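Local coordinates for protein probable starch synthase 4, chloroplastic/amyloplastic (Arabidopsis thaliana, PDB 6GNE) that belongs to the soluble starch synthases of plastids, two-domain proteins of the GT-B glycosyltransferase fold, and in this crystal holds ADP and a glycan, at residues Arg119-Phe124 with Asp146-Phe151; Phe172-Phe177 with Asn214-Ala219. All blocks are in the same frame, centred on the assembly; numbering follows the deposited sequence.

Contact 1: residues Arg119-Phe124 with Asp146-Phe151. With GLC (alpha-D-glucopyranose), chain C; AC1 (4,6-dideoxy-4-{[(1S,4R,5S,6S)-4,5,6-trihydroxy-3-(hydroxymethyl)cyclohex-2-en-1-yl]amino}-alpha-D-glucopyranose), chain B.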
loop_
_atom_site.group_PDB
_atom_site.type_symbol
_atom_site.label_atom_id
_atom_site.label_comp_id
_atom_site.label_asym_id
_atom_site.label_seq_id
_atom_site.Cartn_x
_atom_site.Cartn_y
_atom_site.Cartn_z
ATOM N N ARG A 119 19.210 -2.978 -9.966
ATOM C CA ARG A 119 20.372 -2.156 -9.731
ATOM C C ARG A 119 19.986 -0.850 -9.018
ATOM O O ARG A 119 20.629 -0.470 -8.026
ATOM C CB ARG A 119 21.111 -1.881 -11.040
ATOM C CG ARG A 119 21.870 -3.097 -11.568
ATOM C CD ARG A 119 22.344 -2.924 -13.013
ATOM N NE ARG A 119 23.153 -1.724 -13.222
ATOM C CZ ARG A 119 24.408 -1.553 -12.795
ATOM N NH1 ARG A 119 25.028 -0.408 -13.051
ATOM N NH2 ARG A 119 25.047 -2.489 -12.089
ATOM N N ARG A 120 18.930 -0.203 -9.521
ATOM C CA ARG A 120 18.398 1.037 -8.960
ATOM C C ARG A 120 18.186 0.888 -7.455
ATOM O O ARG A 120 18.737 1.650 -6.669
ATOM C CB ARG A 120 17.073 1.425 -9.628
ATOM C CG ARG A 120 17.145 1.853 -11.086
ATOM C CD ARG A 120 15.763 2.094 -11.681
ATOM N NE ARG A 120 15.169 3.346 -11.168
ATOM C CZ ARG A 120 13.871 3.580 -10.937
ATOM N NH1 ARG A 120 12.929 2.656 -11.142
ATOM N NH2 ARG A 120 13.494 4.772 -10.482
ATOM N N PHE A 121 17.437 -0.119 -7.032
ATOM C CA PHE A 121 17.068 -0.206 -5.615
ATOM C C PHE A 121 18.103 -0.898 -4.699
ATOM O O PHE A 121 18.185 -0.598 -3.501
ATOM C CB PHE A 121 15.654 -0.774 -5.475
ATOM C CG PHE A 121 14.586 0.138 -6.042
ATOM C CD1 PHE A 121 14.206 1.278 -5.350
ATOM C CD2 PHE A 121 13.982 -0.134 -7.272
ATOM C CE1 PHE A 121 13.227 2.117 -5.855
ATOM C CE2 PHE A 121 13.014 0.713 -7.795
ATOM C CZ PHE A 121 12.628 1.839 -7.092
ATOM N N SER A 122 18.898 -1.815 -5.233
ATOM C CA SER A 122 20.045 -2.326 -4.474
ATOM C C SER A 122 21.077 -1.204 -4.222
ATOM O O SER A 122 21.666 -1.141 -3.139
ATOM C CB SER A 122 20.693 -3.548 -5.149
ATOM O OG SER A 122 21.214 -3.221 -6.415
ATOM N N TYR A 123 21.296 -0.316 -5.194
ATOM C CA TYR A 123 22.146 0.867 -4.946
ATOM C C TYR A 123 21.605 1.702 -3.795
ATOM O O TYR A 123 22.328 2.029 -2.846
ATOM C CB TYR A 123 22.266 1.761 -6.185
ATOM C CG TYR A 123 23.139 2.994 -5.967
ATOM C CD1 TYR A 123 22.617 4.162 -5.366
ATOM C CD2 TYR A 123 24.485 3.001 -6.354
ATOM C CE1 TYR A 123 23.422 5.275 -5.165
ATOM C CE2 TYR A 123 25.287 4.122 -6.158
ATOM C CZ TYR A 123 24.760 5.254 -5.565
ATOM O OH TYR A 123 25.561 6.369 -5.395
ATOM N N PHE A 124 20.329 2.054 -3.915
ATOM C CA PHE A 124 19.639 2.850 -2.919
ATOM C C PHE A 124 19.768 2.247 -1.525
ATOM O O PHE A 124 20.043 2.972 -0.552
ATOM C CB PHE A 124 18.157 3.007 -3.282
ATOM C CG PHE A 124 17.334 3.596 -2.172
ATOM C CD1 PHE A 124 17.613 4.881 -1.691
ATOM C CD2 PHE A 124 16.306 2.871 -1.583
ATOM C CE1 PHE A 124 16.876 5.427 -0.656
ATOM C CE2 PHE A 124 15.550 3.431 -0.548
ATOM C CZ PHE A 124 15.839 4.708 -0.085
ATOM N N ASP A 146 9.483 -4.327 1.374
ATOM C CA ASP A 146 9.371 -4.979 0.051
ATOM C C ASP A 146 10.713 -5.247 -0.610
ATOM O O ASP A 146 11.762 -4.946 -0.036
ATOM C CB ASP A 146 8.378 -4.227 -0.871
ATOM C CG ASP A 146 6.954 -4.671 -0.681
ATOM O OD1 ASP A 146 6.632 -5.142 0.413
ATOM O OD2 ASP A 146 6.135 -4.605 -1.617
ATOM N N TRP A 147 10.693 -5.841 -1.802
ATOM C CA TRP A 147 11.924 -6.339 -2.402
ATOM C C TRP A 147 12.939 -5.232 -2.641
ATOM O O TRP A 147 14.138 -5.479 -2.496
ATOM C CB TRP A 147 11.646 -7.159 -3.679
ATOM C CG TRP A 147 11.350 -6.349 -4.901
ATOM C CD1 TRP A 147 10.130 -6.007 -5.381
ATOM C CD2 TRP A 147 12.314 -5.778 -5.801
ATOM N NE1 TRP A 147 10.272 -5.252 -6.520
ATOM C CE2 TRP A 147 11.599 -5.096 -6.799
ATOM C CE3 TRP A 147 13.711 -5.780 -5.847
ATOM C CZ2 TRP A 147 12.230 -4.430 -7.852
ATOM C CZ3 TRP A 147 14.349 -5.122 -6.888
ATOM C CH2 TRP A 147 13.605 -4.451 -7.882
ATOM N N GLN A 148 12.479 -4.027 -2.957
ATOM C CA GLN A 148 13.389 -2.922 -3.269
ATOM C C GLN A 148 14.386 -2.587 -2.133
ATOM O O GLN A 148 15.549 -2.268 -2.389
ATOM C CB GLN A 148 12.612 -1.665 -3.665
ATOM C CG GLN A 148 11.885 -1.767 -5.011
ATOM C CD GLN A 148 10.454 -2.313 -4.899
ATOM O OE1 GLN A 148 10.097 -2.944 -3.901
ATOM N NE2 GLN A 148 9.632 -2.059 -5.927
ATOM N N THR A 149 13.949 -2.692 -0.883
ATOM C CA THR A 149 14.819 -2.460 0.258
ATOM C C THR A 149 15.055 -3.711 1.109
ATOM O O THR A 149 15.539 -3.615 2.243
ATOM C CB THR A 149 14.261 -1.337 1.128
ATOM O OG1 THR A 149 13.051 -1.771 1.755
ATOM C CG2 THR A 149 14.014 -0.123 0.281
ATOM N N ALA A 150 14.728 -4.884 0.554
ATOM C CA ALA A 150 15.044 -6.156 1.186
ATOM C C ALA A 150 16.542 -6.350 1.328
ATOM O O ALA A 150 16.990 -7.010 2.258
ATOM C CB ALA A 150 14.461 -7.279 0.359
ATOM N N PHE A 151 17.305 -5.762 0.414
ATOM C CA PHE A 151 18.756 -5.826 0.433
ATOM C C PHE A 151 19.379 -5.278 1.710
ATOM O O PHE A 151 20.504 -5.632 2.020
ATOM C CB PHE A 151 19.370 -5.068 -0.753
ATOM C CG PHE A 151 18.815 -5.455 -2.096
ATOM C CD1 PHE A 151 19.288 -6.575 -2.758
ATOM C CD2 PHE A 151 17.831 -4.686 -2.698
ATOM C CE1 PHE A 151 18.793 -6.927 -3.986
ATOM C CE2 PHE A 151 17.310 -5.035 -3.922
ATOM C CZ PHE A 151 17.801 -6.158 -4.577
HETATM C C1 GLC C . 6.615 -3.058 -9.878
HETATM C C2 GLC C . 7.387 -3.007 -8.562
HETATM C C3 GLC C . 6.514 -3.499 -7.409
HETATM C C4 GLC C . 5.275 -2.614 -7.341
HETATM C C5 GLC C . 4.521 -2.729 -8.657
HETATM C C6 GLC C . 3.312 -1.802 -8.676
HETATM O O2 GLC C . 8.590 -3.764 -8.687
HETATM O O3 GLC C . 7.210 -3.433 -6.171
HETATM O O4 GLC C . 4.454 -2.993 -6.239
HETATM O O5 GLC C . 5.377 -2.360 -9.750
HETATM O O6 GLC C . 2.757 -1.778 -9.996
HETATM C C1 AC1 B . 4.456 -2.088 -5.135
HETATM O O2 AC1 B . 5.678 -3.716 -3.816
HETATM C C2 AC1 B . 4.532 -2.850 -3.808
HETATM C C4A AC1 B . -1.465 -3.707 0.384
HETATM C C3 AC1 B . 3.224 -3.603 -3.515
HETATM O O3 AC1 B . 3.373 -4.225 -2.235
HETATM C C4 AC1 B . 2.041 -2.631 -3.556
HETATM N N4A AC1 B . 0.738 -3.227 -3.213
HETATM C C5 AC1 B . 2.049 -2.018 -4.959
HETATM O O5 AC1 B . 3.267 -1.297 -5.159
HETATM C C6 AC1 B . 0.937 -1.009 -5.187
HETATM C C1B AC1 B . 0.416 -3.827 -1.910
HETATM C C2B AC1 B . -0.898 -4.650 -1.898
HETATM O O2B AC1 B . -1.442 -4.881 -3.212
HETATM C C3B AC1 B . -1.988 -4.089 -0.992
HETATM O O3B AC1 B . -2.916 -5.148 -0.769
HETATM O O4 AC1 B . -2.522 -3.104 1.133
HETATM C C5B AC1 B . -0.269 -2.808 0.291
HETATM C C7B AC1 B . 0.538 -2.828 -0.776
HETATM C C6B AC1 B . 0.076 -1.902 1.449
HETATM O O6B AC1 B . 0.389 -2.670 2.618
#
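Gln148 lays its aliphatic part over one face of the Phe121 ring, with CG 3.6 Å from the ring centroid. CG lies over the face in a CH-pi contact, and the amide plane stands nearly at right angles to the ring. The turn comes at chi2 (90°), which bends the chain and brings CD against one face of the Trp147 indole. From there Gln148 NE2 donates to O3 of the bound alpha-D-glucopyranose (2.8 Å), and Trp147 NE1 reaches O2 of the same sugar (3.1 Å), which lies at the indole edge, in its plane. Asp146 serves the next unit of the glycan: its OD2 accepts from O3 of AC1 at 2.9 Å, while OD1 takes the backbone N of His175. The short helix 146-150 directly follows strand 141-145, and its first turn supplies glycan-binding residues at the C-terminal ends of the parallel strands in the mixed sheet of the N-terminal Rossmann-like domain. Helix 117-134, which precedes that strand, packs against helix 146-150, the axes of the two short segments approaching to 8.2 Å at 51°. Further along, the roles are exchanged: Phe151 offers the ring, and Ser122 CB sits almost exactly over its centre, 3.8 Å from the centroid. Ser122 OG, held between its backbone N and carbonyl carbon (chi1 63°), bonds back to Phe118 O, so the residue presents carbon to the aromatic face. Thr149 is divided likewise: OG1 pairs with His145 N, and CG2 meets Phe124 CE2 at the ring edge, 4.0 Å away.

Contact 2: residues Phe172-Phe177 with Asn214-Ala219. With AC1 (4,6-dideoxy-4-{[(1S,4R,5S,6S)-4,5,6-trihydroxy-3-(hydroxymethyl)cyclohex-2-en-1-yl]amino}-alpha-D-glucopyranose), chain B.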
loop_
_atom_site.group_PDB
_atom_site.type_symbol
_atom_site.label_atom_id
_atom_site.label_comp_id
_atom_site.label_asym_id
_atom_site.label_seq_id
_atom_site.Cartn_x
_atom_site.Cartn_y
_atom_site.Cartn_z
ATOM N N PHE A 172 11.503 -6.372 8.615
ATOM C CA PHE A 172 11.125 -6.398 7.194
ATOM C C PHE A 172 9.632 -6.611 7.036
ATOM O O PHE A 172 9.083 -7.547 7.590
ATOM C CB PHE A 172 11.882 -7.499 6.473
ATOM C CG PHE A 172 11.479 -7.654 5.051
ATOM C CD1 PHE A 172 11.745 -6.666 4.146
ATOM C CD2 PHE A 172 10.861 -8.804 4.607
ATOM C CE1 PHE A 172 11.387 -6.790 2.824
ATOM C CE2 PHE A 172 10.510 -8.959 3.281
ATOM C CZ PHE A 172 10.771 -7.939 2.389
ATOM N N THR A 173 8.972 -5.725 6.314
ATOM C CA THR A 173 7.571 -5.920 5.959
ATOM C C THR A 173 7.503 -6.234 4.449
ATOM O O THR A 173 8.032 -5.465 3.649
ATOM C CB THR A 173 6.740 -4.690 6.338
ATOM O OG1 THR A 173 6.766 -4.517 7.754
ATOM C CG2 THR A 173 5.278 -4.825 5.873
ATOM N N CYS A 174 6.908 -7.379 4.080
ATOM C CA CYS A 174 6.493 -7.614 2.670
ATOM C C CYS A 174 5.013 -7.323 2.517
ATOM O O CYS A 174 4.165 -7.983 3.169
ATOM C CB CYS A 174 6.794 -9.040 2.179
ATOM S SG CYS A 174 6.593 -9.184 0.378
ATOM N N HIS A 175 4.730 -6.333 1.673
ATOM C CA HIS A 175 3.370 -5.851 1.398
ATOM C C HIS A 175 2.694 -6.608 0.211
ATOM O O HIS A 175 1.471 -6.471 -0.026
ATOM C CB HIS A 175 3.398 -4.366 1.055
ATOM C CG HIS A 175 3.916 -3.482 2.141
ATOM N ND1 HIS A 175 3.111 -2.580 2.797
ATOM C CD2 HIS A 175 5.162 -3.299 2.628
ATOM C CE1 HIS A 175 3.833 -1.910 3.672
ATOM N NE2 HIS A 175 5.079 -2.335 3.596
ATOM N N ASN A 176 3.484 -7.358 -0.554
ATOM C CA ASN A 176 2.965 -8.283 -1.566
ATOM C C ASN A 176 4.040 -9.286 -1.951
ATOM O O ASN A 176 5.000 -8.933 -2.635
ATOM C CB ASN A 176 2.460 -7.505 -2.816
ATOM C CG ASN A 176 1.796 -8.406 -3.862
ATOM O OD1 ASN A 176 1.747 -9.613 -3.706
ATOM N ND2 ASN A 176 1.290 -7.816 -4.930
ATOM N N PHE A 177 3.862 -10.540 -1.533
ATOM C CA PHE A 177 4.856 -11.611 -1.813
ATOM C C PHE A 177 4.910 -12.039 -3.276
ATOM O O PHE A 177 5.715 -12.859 -3.652
ATOM C CB PHE A 177 4.615 -12.836 -0.935
ATOM C CG PHE A 177 5.041 -12.665 0.496
ATOM C CD1 PHE A 177 6.349 -12.859 0.875
ATOM C CD2 PHE A 177 4.113 -12.343 1.481
ATOM C CE1 PHE A 177 6.735 -12.709 2.194
ATOM C CE2 PHE A 177 4.486 -12.223 2.807
ATOM C CZ PHE A 177 5.802 -12.397 3.170
ATOM N N ASN A 214 17.055 -14.349 -4.514
ATOM C CA ASN A 214 15.736 -13.881 -4.101
ATOM C C ASN A 214 15.852 -12.881 -2.942
ATOM O O ASN A 214 16.070 -13.290 -1.797
ATOM C CB ASN A 214 14.861 -15.073 -3.713
ATOM C CG ASN A 214 13.422 -14.676 -3.444
ATOM O OD1 ASN A 214 13.163 -13.730 -2.698
ATOM N ND2 ASN A 214 12.483 -15.399 -4.034
ATOM N N PRO A 215 15.698 -11.568 -3.234
ATOM C CA PRO A 215 15.829 -10.537 -2.205
ATOM C C PRO A 215 14.875 -10.673 -1.038
ATOM O O PRO A 215 15.287 -10.518 0.102
ATOM C CB PRO A 215 15.577 -9.260 -2.972
ATOM C CG PRO A 215 16.106 -9.549 -4.331
ATOM C CD PRO A 215 15.763 -10.977 -4.587
ATOM N N VAL A 216 13.621 -10.958 -1.316
ATOM C CA VAL A 216 12.631 -11.118 -0.258
ATOM C C VAL A 216 12.978 -12.321 0.613
ATOM O O VAL A 216 12.830 -12.251 1.827
ATOM C CB VAL A 216 11.196 -11.210 -0.825
ATOM C CG1 VAL A 216 10.177 -11.554 0.262
ATOM C CG2 VAL A 216 10.815 -9.887 -1.471
ATOM N N LYS A 217 13.473 -13.394 0.011
ATOM C CA LYS A 217 13.933 -14.549 0.790
ATOM C C LYS A 217 15.110 -14.225 1.719
ATOM O O LYS A 217 15.173 -14.714 2.854
ATOM C CB LYS A 217 14.336 -15.706 -0.110
ATOM C CG LYS A 217 14.697 -16.912 0.720
ATOM C CD LYS A 217 14.372 -18.238 0.112
ATOM C CE LYS A 217 15.530 -18.839 -0.613
ATOM N NZ LYS A 217 15.573 -20.310 -0.407
ATOM N N GLY A 218 16.050 -13.420 1.226
ATOM C CA GLY A 218 17.126 -12.904 2.066
ATOM C C GLY A 218 16.642 -12.046 3.212
ATOM O O GLY A 218 17.207 -12.109 4.289
ATOM N N ALA A 219 15.609 -11.240 2.995
ATOM C CA ALA A 219 15.065 -10.417 4.079
ATOM C C ALA A 219 14.306 -11.232 5.099
ATOM O O ALA A 219 14.320 -10.886 6.271
ATOM C CB ALA A 219 14.210 -9.316 3.541
HETATM C C1 AC1 B . 4.456 -2.088 -5.135
HETATM O O2 AC1 B . 5.678 -3.716 -3.816
HETATM C C2 AC1 B . 4.532 -2.850 -3.808
HETATM C C4A AC1 B . -1.465 -3.707 0.384
HETATM C C3 AC1 B . 3.224 -3.603 -3.515
HETATM O O3 AC1 B . 3.373 -4.225 -2.235
HETATM C C4 AC1 B . 2.041 -2.631 -3.556
HETATM N N4A AC1 B . 0.738 -3.227 -3.213
HETATM C C5 AC1 B . 2.049 -2.018 -4.959
HETATM O O5 AC1 B . 3.267 -1.297 -5.159
HETATM C C6 AC1 B . 0.937 -1.009 -5.187
HETATM C C1B AC1 B . 0.416 -3.827 -1.910
HETATM C C2B AC1 B . -0.898 -4.650 -1.898
HETATM O O2B AC1 B . -1.442 -4.881 -3.212
HETATM C C3B AC1 B . -1.988 -4.089 -0.992
HETATM O O3B AC1 B . -2.916 -5.148 -0.769
HETATM O O4 AC1 B . -2.522 -3.104 1.133
HETATM C C5B AC1 B . -0.269 -2.808 0.291
HETATM C C7B AC1 B . 0.538 -2.828 -0.776
HETATM C C6B AC1 B . 0.076 -1.902 1.449
HETATM O O6B AC1 B . 0.389 -2.670 2.618
#
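A beta-alpha-beta crossover of the N-terminal Rossmann-like domain frames this contact: strand 169-174 is followed, after a long excursion, by helix 215-222, which leads into the neighbouring parallel strand 225-228. The helix runs obliquely antiparallel to the strand (138° between the short axes), and Ala219 sets its methyl over the centre of the Phe172 ring, with CB 3.4 Å from the centroid and 8° off the normal. The opposite face of that ring is backed by the backbone N of Cys174. Val216 enters from another side, its CG1 near the ring plane at the edge, 4.0 Å from Phe172 CE2. With CG1 anti to the backbone N (chi1 173°), the same methyl also meets Phe177 CD1 at 4.1 Å and Cys174 SG at 4.3 Å; Cys174 CB lies over the rim of one face of the Phe177 ring. Asn214 caps the helix: its OD1 receives Lys217 N at 2.7 Å, the donor lying well above the carbonyl plane. Next along the chain from Cys174, His175 ND1 donates to O6B of AC1 (2.7 Å), which lies in the imidazole plane. With no hydrogen bond between them, the two segments are held together by CH-pi and apolar packing, while Asn214 OD1 serves the helix start and His175 ND1 the glycan.

In the fold
Both contacts are buried in the N-terminal domain, their centres 11 Å apart, and both reach AC1. Contact 1 joins two helices and sets methylenes and a methyl against aromatic rings; contact 2 sets a helix on a strand, with small aliphatic groups around Phe172 and Phe177. They meet at Asp146, whose backbone N bonds to Thr173 O; the adjacent parallel strands 141-145 and 169-174 both lead into glycan-binding residues. Ala150 CB packs on Pro215 O, joining helix 146-150 to helix 215-222. In contact 1 Gln148 both packs on Phe121 and binds the glycan; in contact 2 packing and glycan binding fall to different residues.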